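PDB 2V57: TetR family transcriptional repressor LfrR from Mycobacterium smegmatis, which represses transcription of the lfrRA operon by binding directly to the promoter region upstream of lfrR. Local coordinates for residues D21-M24 / L25-D29; P31-A34 / L35-A39; A42-R46 / S47-R51; R61-A64 / R65-D69; G100-V103 / L104-Y108. One frame throughout, in Å; residues are numbered along the deposited sequence.

In the fold
All five contacts are local, each within one continuous run of chain, and they follow one another in series without nesting or crossing. Interaction 1 lies in the last turns of helix 11-27. Interaction 2 starts helix 35-42, and interaction 3 runs from the end of that helix through the turn into helix 46-52; from Ala34 on, both lie in the helix-turn-helix. Interaction 4 lies on helix 56-77, about 17 Å between centres from interaction 2. Interaction 5 spans the short helix 102-106 and its flanks. Interactions 1, 4 and 5 meet around Met24, Leu27, Leu63 and Ile102, which joins the DNA-binding part to the rest of the chain. Interactions 2 and 5 both touch the second subunit.

Interaction 1 of 5, residues D21-M24 / L25-D29; sequences DAAM and LVLAD
Across 21-24 and 25-29 the backbone follows the last turns of helix 11-27, with Val26 N bonded to Ala22 O at 2.9 Å and Leu27 N bonded to Ala23 O at 2.9 Å. Both bonds are fairly straight, at 161° on the hydrogen. One residue earlier the ladder is slacker: Leu25 N reaches Asp21 O at 3.3 Å and makes a second, weak bond to Ala22 O. The side chains of the later turn lean back over the same carbonyls. CG2 of Val26 lies 3.2 Å from Ala22 O. Leu27 has its CG beside the backbone N (chi1 -65°), and its CB and CG pass close to Ala23 O. From there Leu27 CD1 reaches back to the methyl of Ala23, 4.1 Å from CB. Ala28 takes the next place, its CB 3.4 Å from Met24 O. The Met24 chain is bent at chi3 (57°), the CG-SD bond, and packs against Leu63 and His66 of helix 56-77 and Ile102 of helix 102-106. Leu27 meets the same two helices and also Ile38 of helix 35-42. Ala22 and Val26 also pack on helix 35-42, while Leu25 is exposed. This is the first helix of a TetR-type DNA-binding domain, packed against the helix-turn-helix on one hand and the helix leading out of the domain on the other.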
loop_
_atom_site.group_PDB
_atom_site.type_symbol
_atom_site.label_atom_id
_atom_site.label_comp_id
_atom_site.label_asym_id
_atom_site.label_seq_id
_atom_site.Cartn_x
_atom_site.Cartn_y
_atom_site.Cartn_z
ATOM N N ASP B 21 -17.976 10.628 -6.631
ATOM C CA ASP B 21 -17.293 11.725 -5.970
ATOM C C ASP B 21 -17.525 11.645 -4.459
ATOM O O ASP B 21 -16.619 11.900 -3.678
ATOM C CB ASP B 21 -17.760 13.078 -6.512
ATOM C CG ASP B 21 -17.142 13.425 -7.867
ATOM O OD1 ASP B 21 -16.276 12.675 -8.349
ATOM O OD2 ASP B 21 -17.534 14.465 -8.447
ATOM N N ALA B 22 -18.733 11.264 -4.057
ATOM C CA ALA B 22 -19.022 11.076 -2.642
ATOM C C ALA B 22 -18.241 9.894 -2.059
ATOM O O ALA B 22 -17.773 9.949 -0.913
ATOM C CB ALA B 22 -20.527 10.894 -2.403
ATOM N N ALA B 23 -18.108 8.832 -2.839
ATOM C CA ALA B 23 -17.363 7.667 -2.398
ATOM C C ALA B 23 -15.892 8.029 -2.196
ATOM O O ALA B 23 -15.272 7.619 -1.216
ATOM C CB ALA B 23 -17.524 6.511 -3.401
ATOM N N MET B 24 -15.337 8.797 -3.127
ATOM C CA MET B 24 -13.934 9.204 -3.026
ATOM C C MET B 24 -13.652 9.990 -1.741
ATOM O O MET B 24 -12.587 9.840 -1.124
ATOM C CB MET B 24 -13.527 10.046 -4.240
ATOM C CG MET B 24 -13.206 9.254 -5.470
ATOM S SD MET B 24 -12.632 10.325 -6.792
ATOM C CE MET B 24 -11.241 11.114 -5.989
ATOM N N LEU B 25 -14.600 10.832 -1.330
ATOM C CA LEU B 25 -14.412 11.614 -0.107
ATOM C C LEU B 25 -14.667 10.791 1.153
ATOM O O LEU B 25 -13.891 10.821 2.119
ATOM C CB LEU B 25 -15.337 12.843 -0.132
ATOM C CG LEU B 25 -15.338 13.735 1.106
ATOM C CD1 LEU B 25 -13.992 14.443 1.263
ATOM C CD2 LEU B 25 -16.488 14.742 1.013
ATOM N N VAL B 26 -15.764 10.043 1.146
ATOM C CA VAL B 26 -16.203 9.341 2.350
ATOM C C VAL B 26 -15.280 8.163 2.695
ATOM O O VAL B 26 -14.870 7.998 3.844
ATOM C CB VAL B 26 -17.647 8.843 2.194
ATOM C CG1 VAL B 26 -18.021 7.889 3.336
ATOM C CG2 VAL B 26 -18.607 10.052 2.135
ATOM N N LEU B 27 -14.941 7.361 1.701
ATOM C CA LEU B 27 -14.135 6.174 1.974
ATOM C C LEU B 27 -12.698 6.521 2.329
ATOM O O LEU B 27 -12.016 5.733 2.971
ATOM C CB LEU B 27 -14.175 5.199 0.788
ATOM C CG LEU B 27 -15.554 4.610 0.506
ATOM C CD1 LEU B 27 -15.556 3.936 -0.858
ATOM C CD2 LEU B 27 -15.948 3.631 1.614
ATOM N N ALA B 28 -12.231 7.694 1.907
ATOM C CA ALA B 28 -10.887 8.129 2.291
ATOM C C ALA B 28 -10.733 8.384 3.794
ATOM O O ALA B 28 -9.618 8.420 4.300
ATOM C CB ALA B 28 -10.461 9.353 1.504
ATOM N N ASP B 29 -11.838 8.570 4.508
ATOM C CA ASP B 29 -11.751 8.891 5.925
ATOM C C ASP B 29 -12.526 7.881 6.750
ATOM O O ASP B 29 -12.356 7.787 7.968
ATOM C CB ASP B 29 -12.268 10.310 6.185
ATOM C CG ASP B 29 -11.412 11.376 5.512
ATOM O OD1 ASP B 29 -10.227 11.100 5.217
ATOM O OD2 ASP B 29 -11.925 12.492 5.271
#

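Interaction 2 of 5, residues P31-A34 / L35-A39; sequences PTAA and LGDIA
The backbone of Ala34 is extended (psi 155°), and this turns its carbonyl toward the first turn of helix 35-42. There Ala34 O receives two N-H groups. Ile38 N gives the straighter bond, 3.1 Å to Ala34 O with 161° at the hydrogen, coming nearly in line with the C=O. Asp37 N lies nearer to Ala34 O, at 2.9 Å, but its bond is weak because it is strongly bent at the hydrogen. Side-chain carbons crowd round the same oxygen. CB of Asp37 is 3.4 Å from Ala34 O. Ile38 sends CG1 back beside its own backbone N (chi1 -66°), which brings CG1 to 3.7 Å from Ala34 O. The methyl of Ala33 faces the helix and loosely meets the carboxylate of Asp37, with Ala33 CB 4.2 Å from Asp37 OD1. The carbonyl of Ala33 is bonded to Arg56 NE, and that of Pro31 to Arg56 NH2, so one arginine holds two points of the incoming loop. Leu35 and Ile38 are buried; both touch Leu59 of helix 56-77, and Leu35 also meets Val49 and His50 of helix 46-52. Pro31 and Thr32 pack on Pro110 and Ser111 of the second subunit. Ala34 sits at the N-cap position with no side-chain cap of its own, opening the first helix of the helix-turn-helix by which TetR-family repressors bind DNA.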
loop_
_atom_site.group_PDB
_atom_site.type_symbol
_atom_site.label_atom_id
_atom_site.label_comp_id
_atom_site.label_asym_id
_atom_site.label_seq_id
_atom_site.Cartn_x
_atom_site.Cartn_y
_atom_site.Cartn_z
ATOM N N PRO B 31 -13.214 4.112 5.810
ATOM C CA PRO B 31 -13.065 3.000 4.858
ATOM C C PRO B 31 -14.147 1.927 4.954
ATOM O O PRO B 31 -14.364 1.199 3.978
ATOM C CB PRO B 31 -11.696 2.400 5.209
ATOM C CG PRO B 31 -11.002 3.433 6.056
ATOM C CD PRO B 31 -12.085 4.202 6.754
ATOM N N THR B 32 -14.817 1.835 6.092
ATOM C CA THR B 32 -15.876 0.852 6.253
ATOM C C THR B 32 -17.274 1.425 6.045
ATOM O O THR B 32 -18.254 0.740 6.323
ATOM C CB THR B 32 -15.829 0.182 7.649
ATOM O OG1 THR B 32 -15.951 1.177 8.671
ATOM C CG2 THR B 32 -14.520 -0.566 7.841
ATOM N N ALA B 33 -17.370 2.668 5.575
ATOM C CA ALA B 33 -18.680 3.306 5.359
ATOM C C ALA B 33 -19.622 2.481 4.486
ATOM O O ALA B 33 -19.249 2.015 3.414
ATOM C CB ALA B 33 -18.511 4.712 4.753
ATOM N N ALA B 34 -20.860 2.329 4.943
ATOM C CA ALA B 34 -21.881 1.618 4.178
ATOM C C ALA B 34 -22.290 2.352 2.898
ATOM O O ALA B 34 -22.169 3.577 2.784
ATOM C CB ALA B 34 -23.109 1.378 5.055
ATOM N N LEU B 35 -22.790 1.588 1.937
ATOM C CA LEU B 35 -23.262 2.154 0.683
ATOM C C LEU B 35 -24.310 3.252 0.929
ATOM O O LEU B 35 -24.322 4.271 0.243
ATOM C CB LEU B 35 -23.811 1.041 -0.212
ATOM C CG LEU B 35 -24.197 1.376 -1.653
ATOM C CD1 LEU B 35 -23.029 2.032 -2.376
ATOM C CD2 LEU B 35 -24.605 0.115 -2.363
ATOM N N GLY B 36 -25.177 3.041 1.915
ATOM C CA GLY B 36 -26.208 4.009 2.258
ATOM C C GLY B 36 -25.645 5.310 2.790
ATOM O O GLY B 36 -26.201 6.390 2.594
ATOM N N ASP B 37 -24.520 5.212 3.479
ATOM C CA ASP B 37 -23.872 6.394 4.002
ATOM C C ASP B 37 -23.265 7.185 2.845
ATOM O O ASP B 37 -23.305 8.413 2.821
ATOM C CB ASP B 37 -22.806 5.997 5.014
ATOM C CG ASP B 37 -22.197 7.182 5.693
ATOM O OD1 ASP B 37 -21.297 7.799 5.087
ATOM O OD2 ASP B 37 -22.627 7.499 6.827
ATOM N N ILE B 38 -22.707 6.473 1.878
ATOM C CA ILE B 38 -22.207 7.125 0.670
ATOM C C ILE B 38 -23.353 7.778 -0.104
ATOM O O ILE B 38 -23.205 8.883 -0.648
ATOM C CB ILE B 38 -21.443 6.130 -0.220
ATOM C CG1 ILE B 38 -20.169 5.679 0.501
ATOM C CG2 ILE B 38 -21.098 6.751 -1.565
ATOM C CD1 ILE B 38 -19.421 4.579 -0.217
ATOM N N ALA B 39 -24.503 7.108 -0.133
ATOM C CA ALA B 39 -25.677 7.660 -0.813
ATOM C C ALA B 39 -26.027 9.030 -0.230
ATOM O O ALA B 39 -26.201 10.029 -0.944
ATOM C CB ALA B 39 -26.858 6.719 -0.670
#

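Interaction 3 of 5, residues A42-R46 / S47-R51; sequences AGVGR and STVHR
Val49 N makes a bond of 2.9 Å to Gly45 O, with 161° at the hydrogen and the donor nearly in line with the carbonyl. Gly45 is the N-cap residue of helix 46-52, so this bond closes the first turn. CB of Thr48 sits 3.4 Å from the same Gly45 O. One residue on, His50 N bonds to Arg46 O at 3.2 Å. Ahead of the cap, the side chain of Val44 is turned toward the helix. Its CG2 lies between its own backbone N and carbonyl carbon (chi1 -58°) and presses on CG2 of Val49 at 3.3 Å, tighter than usual for two methyls. The two valines cross at about a right angle. This run holds the turn and the second, recognition helix of the helix-turn-helix; in TetR-family repressors that helix enters the DNA major groove. Gly43 ends the preceding helix in a Schellman motif, with positive phi. On the other flank Arg46 and His50 lie side by side and point the same way. The arginine is extended from CG to NE, and Arg46 CG and NE are each 3.7 Å from His50 CE1. The guanidinium and imidazole planes are 56° apart, and the approach is oblique. Val49 is buried against Leu35 and Ala39 of helix 35-42, and His50 also touches Leu35.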
loop_
_atom_site.group_PDB
_atom_site.type_symbol
_atom_site.label_atom_id
_atom_site.label_comp_id
_atom_site.label_asym_id
_atom_site.label_seq_id
_atom_site.Cartn_x
_atom_site.Cartn_y
_atom_site.Cartn_z
ATOM N N ALA B 42 -23.876 11.751 -1.225
ATOM C CA ALA B 42 -24.089 12.090 -2.628
ATOM C C ALA B 42 -25.410 12.806 -2.849
ATOM O O ALA B 42 -25.672 13.284 -3.945
ATOM C CB ALA B 42 -24.041 10.848 -3.489
ATOM N N GLY B 43 -26.246 12.865 -1.817
ATOM C CA GLY B 43 -27.526 13.545 -1.932
ATOM C C GLY B 43 -28.573 12.715 -2.656
ATOM O O GLY B 43 -29.524 13.246 -3.233
ATOM N N VAL B 44 -28.401 11.400 -2.629
ATOM C CA VAL B 44 -29.356 10.496 -3.271
ATOM C C VAL B 44 -29.829 9.423 -2.295
ATOM O O VAL B 44 -29.171 9.146 -1.291
ATOM C CB VAL B 44 -28.769 9.838 -4.531
ATOM C CG1 VAL B 44 -28.345 10.901 -5.528
ATOM C CG2 VAL B 44 -27.587 8.950 -4.168
ATOM N N GLY B 45 -30.980 8.828 -2.585
ATOM C CA GLY B 45 -31.522 7.797 -1.723
ATOM C C GLY B 45 -30.799 6.470 -1.862
ATOM O O GLY B 45 -30.205 6.159 -2.903
ATOM N N ARG B 46 -30.846 5.676 -0.798
ATOM C CA ARG B 46 -30.271 4.341 -0.819
ATOM C C ARG B 46 -30.863 3.553 -1.986
ATOM O O ARG B 46 -30.170 2.798 -2.671
ATOM C CB ARG B 46 -30.553 3.626 0.501
ATOM C CG ARG B 46 -29.601 2.490 0.790
ATOM C CD ARG B 46 -29.993 1.745 2.052
ATOM N NE ARG B 46 -29.080 0.637 2.325
ATOM C CZ ARG B 46 -28.096 0.681 3.219
ATOM N NH1 ARG B 46 -27.896 1.775 3.944
ATOM N NH2 ARG B 46 -27.320 -0.377 3.398
ATOM N N SER B 47 -32.155 3.755 -2.208
ATOM C CA SER B 47 -32.871 3.106 -3.295
ATOM C C SER B 47 -32.244 3.450 -4.652
ATOM O O SER B 47 -32.024 2.581 -5.503
ATOM C CB SER B 47 -34.337 3.543 -3.256
ATOM O OG SER B 47 -35.099 2.884 -4.240
ATOM N N THR B 48 -31.947 4.729 -4.836
ATOM C CA THR B 48 -31.332 5.210 -6.063
ATOM C C THR B 48 -29.924 4.647 -6.249
ATOM O O THR B 48 -29.565 4.213 -7.342
ATOM C CB THR B 48 -31.291 6.737 -6.079
ATOM O OG1 THR B 48 -32.633 7.225 -6.016
ATOM C CG2 THR B 48 -30.631 7.242 -7.351
ATOM N N VAL B 49 -29.129 4.640 -5.185
ATOM C CA VAL B 49 -27.757 4.153 -5.311
ATOM C C VAL B 49 -27.732 2.694 -5.786
ATOM O O VAL B 49 -26.857 2.289 -6.548
ATOM C CB VAL B 49 -26.954 4.327 -3.996
ATOM C CG1 VAL B 49 -25.584 3.704 -4.124
ATOM C CG2 VAL B 49 -26.792 5.786 -3.687
ATOM N N HIS B 50 -28.713 1.910 -5.356
ATOM C CA HIS B 50 -28.745 0.498 -5.729
ATOM C C HIS B 50 -29.087 0.255 -7.202
ATOM O O HIS B 50 -28.760 -0.797 -7.757
ATOM C CB HIS B 50 -29.660 -0.302 -4.795
ATOM C CG HIS B 50 -29.071 -0.522 -3.438
ATOM N ND1 HIS B 50 -29.749 -0.235 -2.273
ATOM C CD2 HIS B 50 -27.848 -0.962 -3.062
ATOM C CE1 HIS B 50 -28.977 -0.512 -1.237
ATOM N NE2 HIS B 50 -27.817 -0.952 -1.688
ATOM N N ARG B 51 -29.716 1.235 -7.839
ATOM C CA ARG B 51 -29.940 1.163 -9.286
ATOM C C ARG B 51 -28.663 1.451 -10.064
ATOM O O ARG B 51 -28.583 1.198 -11.273
ATOM C CB ARG B 51 -31.031 2.147 -9.723
ATOM C CG ARG B 51 -32.428 1.768 -9.268
ATOM C CD ARG B 51 -33.468 2.752 -9.788
ATOM N NE ARG B 51 -33.150 4.128 -9.420
ATOM C CZ ARG B 51 -34.032 5.123 -9.414
ATOM N NH1 ARG B 51 -35.295 4.893 -9.756
ATOM N NH2 ARG B 51 -33.656 6.348 -9.063
#

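Interaction 4 of 5, residues R61-A64 / R65-D69; sequences RALA and RHVHD. With SO4 (sulfate ion), chain G.
Leu63 and Val67 lie on the buried, tight side of this stretch of helix 56-77, and Arg65 with its sulfate lies on the looser, partly exposed one. On the tight side Val67 N bonds to Leu63 O at 2.8 Å, with 169° at the hydrogen. CG2 of Val67 lies beside its backbone N and folds back to 3.4 Å from Leu63 O. The side chains touch only lightly, Leu63 CD1 being 4.3 Å from Val67 CG2. Ala64 takes the neighbouring buried place, and Ala64 O receives His68 N at 3.0 Å. The bond from Arg65 N to Arg61 O, at 179°, belongs to the same regular helix ladder. On the partly exposed side the Arg65 chain bends at chi3 (-66°) and doubles back along the previous turn. One face of its guanidinium lies over Arg61 O and Ala62 CA. The sulfate sits at the guanidinium edge, near its plane. Arg65 NH1 gives SO4 O1 a bond of 2.9 Å, while that from Arg65 NE is weak. The methyl of Ala62 also touches the ion, with Ala62 CB 3.6 Å from SO4 O1. Tyr53 OH and Arg16 NH1 also bond to this sulfate, which probably comes from the crystallisation liquor. The imidazole of His68 bonds through NE2 to Ile124 O. The helix runs between several others: Leu63 and His66 face helix 11-27, Leu63, Ala64 and Val67 face helix 102-106, and Ala64 and Arg65 pack on helix 116-123.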
loop_
_atom_site.group_PDB
_atom_site.type_symbol
_atom_site.label_atom_id
_atom_site.label_comp_id
_atom_site.label_asym_id
_atom_site.label_seq_id
_atom_site.Cartn_x
_atom_site.Cartn_y
_atom_site.Cartn_z
ATOM N N ARG B 61 -15.418 -1.446 -6.956
ATOM C CA ARG B 61 -14.775 -1.698 -8.236
ATOM C C ARG B 61 -14.927 -0.505 -9.202
ATOM O O ARG B 61 -13.952 -0.061 -9.839
ATOM C CB ARG B 61 -15.289 -3.017 -8.822
ATOM C CG ARG B 61 -15.030 -4.220 -7.875
ATOM C CD ARG B 61 -16.063 -5.333 -8.084
ATOM N NE ARG B 61 -16.050 -6.281 -6.970
ATOM C CZ ARG B 61 -15.647 -7.541 -7.083
ATOM N NH1 ARG B 61 -15.259 -7.986 -8.261
ATOM N NH2 ARG B 61 -15.646 -8.353 -6.031
ATOM N N ALA B 62 -16.132 0.054 -9.282
ATOM C CA ALA B 62 -16.345 1.293 -10.050
ATOM C C ALA B 62 -15.462 2.478 -9.602
ATOM O O ALA B 62 -14.931 3.219 -10.437
ATOM C CB ALA B 62 -17.817 1.699 -10.010
ATOM N N LEU B 63 -15.305 2.654 -8.292
ATOM C CA LEU B 63 -14.504 3.760 -7.772
ATOM C C LEU B 63 -13.052 3.552 -8.199
ATOM O O LEU B 63 -12.372 4.488 -8.634
ATOM C CB LEU B 63 -14.592 3.799 -6.241
ATOM C CG LEU B 63 -13.713 4.793 -5.465
ATOM C CD1 LEU B 63 -14.153 6.196 -5.738
ATOM C CD2 LEU B 63 -13.760 4.517 -3.955
ATOM N N ALA B 64 -12.588 2.311 -8.072
ATOM C CA ALA B 64 -11.210 1.969 -8.427
ATOM C C ALA B 64 -10.954 2.216 -9.918
ATOM O O ALA B 64 -9.948 2.830 -10.294
ATOM C CB ALA B 64 -10.883 0.510 -8.013
ATOM N N ARG B 65 -11.852 1.744 -10.779
ATOM C CA ARG B 65 -11.804 2.143 -12.182
ATOM C C ARG B 65 -11.716 3.687 -12.350
ATOM O O ARG B 65 -10.837 4.205 -13.044
ATOM C CB ARG B 65 -12.996 1.562 -12.972
ATOM C CG ARG B 65 -12.940 0.036 -13.216
ATOM C CD ARG B 65 -13.980 -0.374 -14.271
ATOM N NE ARG B 65 -15.372 -0.184 -13.834
ATOM C CZ ARG B 65 -16.034 -1.053 -13.059
ATOM N NH1 ARG B 65 -17.302 -0.838 -12.738
ATOM N NH2 ARG B 65 -15.433 -2.148 -12.608
ATOM N N HIS B 66 -12.611 4.415 -11.694
ATOM C CA HIS B 66 -12.663 5.869 -11.829
ATOM C C HIS B 66 -11.348 6.538 -11.413
ATOM O O HIS B 66 -10.833 7.395 -12.146
ATOM C CB HIS B 66 -13.852 6.449 -11.042
ATOM C CG HIS B 66 -13.976 7.948 -11.139
ATOM N ND1 HIS B 66 -14.234 8.605 -12.323
ATOM C CD2 HIS B 66 -13.896 8.909 -10.187
ATOM C CE1 HIS B 66 -14.295 9.908 -12.096
ATOM N NE2 HIS B 66 -14.093 10.116 -10.810
ATOM N N VAL B 67 -10.797 6.133 -10.263
ATOM C CA VAL B 67 -9.511 6.650 -9.815
ATOM C C VAL B 67 -8.360 6.326 -10.761
ATOM O O VAL B 67 -7.521 7.190 -11.017
ATOM C CB VAL B 67 -9.165 6.208 -8.365
ATOM C CG1 VAL B 67 -7.777 6.706 -7.974
ATOM C CG2 VAL B 67 -10.220 6.751 -7.392
ATOM N N HIS B 68 -8.293 5.089 -11.262
ATOM C CA HIS B 68 -7.293 4.755 -12.283
ATOM C C HIS B 68 -7.453 5.654 -13.519
ATOM O O HIS B 68 -6.455 6.121 -14.091
ATOM C CB HIS B 68 -7.377 3.281 -12.688
ATOM C CG HIS B 68 -6.376 2.886 -13.723
ATOM N ND1 HIS B 68 -5.022 2.837 -13.467
ATOM C CD2 HIS B 68 -6.526 2.540 -15.024
ATOM C CE1 HIS B 68 -4.384 2.465 -14.561
ATOM N NE2 HIS B 68 -5.275 2.274 -15.519
ATOM N N ASP B 69 -8.701 5.913 -13.913
ATOM C CA ASP B 69 -8.988 6.856 -15.011
ATOM C C ASP B 69 -8.427 8.258 -14.718
ATOM O O ASP B 69 -7.825 8.904 -15.591
ATOM C CB ASP B 69 -10.495 7.024 -15.230
ATOM C CG ASP B 69 -11.160 5.813 -15.852
ATOM O OD1 ASP B 69 -10.476 4.952 -16.460
ATOM O OD2 ASP B 69 -12.404 5.749 -15.730
HETATM S S SO4 G . -19.370 2.335 -13.481
HETATM O O1 SO4 G . -18.001 1.861 -13.564
HETATM O O2 SO4 G . -19.464 3.563 -12.714
HETATM O O3 SO4 G . -19.918 2.591 -14.823
HETATM O O4 SO4 G . -20.146 1.283 -12.819
#

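Interaction 5 of 5, residues G100-V103 / L104-Y108; sequences GPIV and LFVYY
Ile102 and Phe105 meet on one flank of the short helix 102-106. The tip of Ile102 swings forward, and its CD1 settles 3.9 Å from Phe105 CB. The Phe105 ring itself leads away, its CG anti to the backbone N (chi1 -175°). CG1 of Val106 lies at the edge of that ring, in its plane. Val106 CG1 also lies 4.4 Å from Ile102 CG1, so Ile102 has a neighbour in each of these residues. On another flank Leu104 curls back toward Pro101, with Leu104 CD1 4.3 Å from Pro101 CB. Leu104 N bonds to Pro101 O at 3.0 Å, but from well above the carbonyl plane. Ile102 O takes Val106 N at 3.0 Å and a weak bond from Phe105 N. The bumps of this helix fill hollows in its surroundings: Ile102 enters between Met24 and Leu27 of helix 11-27 and Val67 of helix 56-77, Val106 rests on Ala64 and Val67, and Val103 on Tyr160. Phe105 reaches Pro110 of the second subunit, and Tyr108 meets Tyr108 of that subunit ring to ring. The short helix thus bridges the DNA-binding domain, the helical core and the subunit interface of a TetR-type dimer.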
loop_
_atom_site.group_PDB
_atom_site.type_symbol
_atom_site.label_atom_id
_atom_site.label_comp_id
_atom_site.label_asym_id
_atom_site.label_seq_id
_atom_site.Cartn_x
_atom_site.Cartn_y
_atom_site.Cartn_z
ATOM N N GLY B 100 -5.228 12.504 -4.103
ATOM C CA GLY B 100 -5.651 12.397 -2.720
ATOM C C GLY B 100 -5.559 10.991 -2.144
ATOM O O GLY B 100 -5.212 10.036 -2.839
ATOM N N PRO B 101 -5.864 10.863 -0.849
ATOM C CA PRO B 101 -5.696 9.607 -0.118
ATOM C C PRO B 101 -6.636 8.482 -0.545
ATOM O O PRO B 101 -6.461 7.384 -0.035
ATOM C CB PRO B 101 -5.970 10.019 1.340
ATOM C CG PRO B 101 -6.819 11.250 1.219
ATOM C CD PRO B 101 -6.232 11.971 0.050
ATOM N N ILE B 102 -7.599 8.713 -1.438
ATOM C CA ILE B 102 -8.430 7.588 -1.893
ATOM C C ILE B 102 -7.562 6.551 -2.616
ATOM O O ILE B 102 -7.888 5.357 -2.687
ATOM C CB ILE B 102 -9.624 8.037 -2.785
ATOM C CG1 ILE B 102 -10.661 6.906 -2.906
ATOM C CG2 ILE B 102 -9.144 8.509 -4.160
ATOM C CD1 ILE B 102 -11.358 6.589 -1.572
ATOM N N VAL B 103 -6.428 6.998 -3.140
ATOM C CA VAL B 103 -5.500 6.073 -3.792
ATOM C C VAL B 103 -5.020 4.963 -2.844
ATOM O O VAL B 103 -4.780 3.843 -3.281
ATOM C CB VAL B 103 -4.307 6.817 -4.453
ATOM C CG1 VAL B 103 -3.326 5.825 -5.078
ATOM C CG2 VAL B 103 -4.833 7.827 -5.484
ATOM N N LEU B 104 -4.911 5.263 -1.549
ATOM C CA LEU B 104 -4.559 4.246 -0.561
ATOM C C LEU B 104 -5.652 3.201 -0.452
ATOM O O LEU B 104 -5.401 2.025 -0.147
ATOM C CB LEU B 104 -4.364 4.880 0.818
ATOM C CG LEU B 104 -3.208 5.871 0.981
ATOM C CD1 LEU B 104 -3.425 6.699 2.238
ATOM C CD2 LEU B 104 -1.872 5.133 1.039
ATOM N N PHE B 105 -6.884 3.636 -0.669
ATOM C CA PHE B 105 -8.008 2.712 -0.572
ATOM C C PHE B 105 -8.036 1.797 -1.801
ATOM O O PHE B 105 -8.238 0.586 -1.666
ATOM C CB PHE B 105 -9.327 3.488 -0.386
ATOM C CG PHE B 105 -10.551 2.613 -0.147
ATOM C CD1 PHE B 105 -10.989 2.338 1.134
ATOM C CD2 PHE B 105 -11.296 2.127 -1.216
ATOM C CE1 PHE B 105 -12.130 1.564 1.359
ATOM C CE2 PHE B 105 -12.435 1.351 -0.997
ATOM C CZ PHE B 105 -12.848 1.069 0.297
ATOM N N VAL B 106 -7.802 2.351 -2.995
ATOM C CA VAL B 106 -7.992 1.554 -4.212
ATOM C C VAL B 106 -6.747 0.855 -4.777
ATOM O O VAL B 106 -6.869 -0.041 -5.601
ATOM C CB VAL B 106 -8.681 2.355 -5.350
ATOM C CG1 VAL B 106 -10.000 2.962 -4.846
ATOM C CG2 VAL B 106 -7.743 3.434 -5.910
ATOM N N TYR B 107 -5.560 1.246 -4.326
ATOM C CA TYR B 107 -4.323 0.718 -4.912
ATOM C C TYR B 107 -4.251 -0.812 -5.004
ATOM O O TYR B 107 -3.984 -1.356 -6.071
ATOM C CB TYR B 107 -3.094 1.258 -4.171
ATOM C CG TYR B 107 -1.788 0.816 -4.802
ATOM C CD1 TYR B 107 -1.329 1.395 -5.987
ATOM C CD2 TYR B 107 -1.020 -0.175 -4.220
ATOM C CE1 TYR B 107 -0.143 0.982 -6.574
ATOM C CE2 TYR B 107 0.175 -0.586 -4.795
ATOM C CZ TYR B 107 0.609 -0.005 -5.970
ATOM O OH TYR B 107 1.804 -0.420 -6.540
ATOM N N TYR B 108 -4.521 -1.494 -3.897
ATOM C CA TYR B 108 -4.323 -2.949 -3.798
ATOM C C TYR B 108 -5.656 -3.690 -3.961
ATOM O O TYR B 108 -5.744 -4.896 -3.741
ATOM C CB TYR B 108 -3.668 -3.288 -2.440
ATOM C CG TYR B 108 -2.986 -4.641 -2.384
ATOM C CD1 TYR B 108 -1.912 -4.941 -3.227
ATOM C CD2 TYR B 108 -3.414 -5.626 -1.481
ATOM C CE1 TYR B 108 -1.292 -6.199 -3.190
ATOM C CE2 TYR B 108 -2.795 -6.882 -1.427
ATOM C CZ TYR B 108 -1.733 -7.161 -2.286
ATOM O OH TYR B 108 -1.123 -8.402 -2.249
#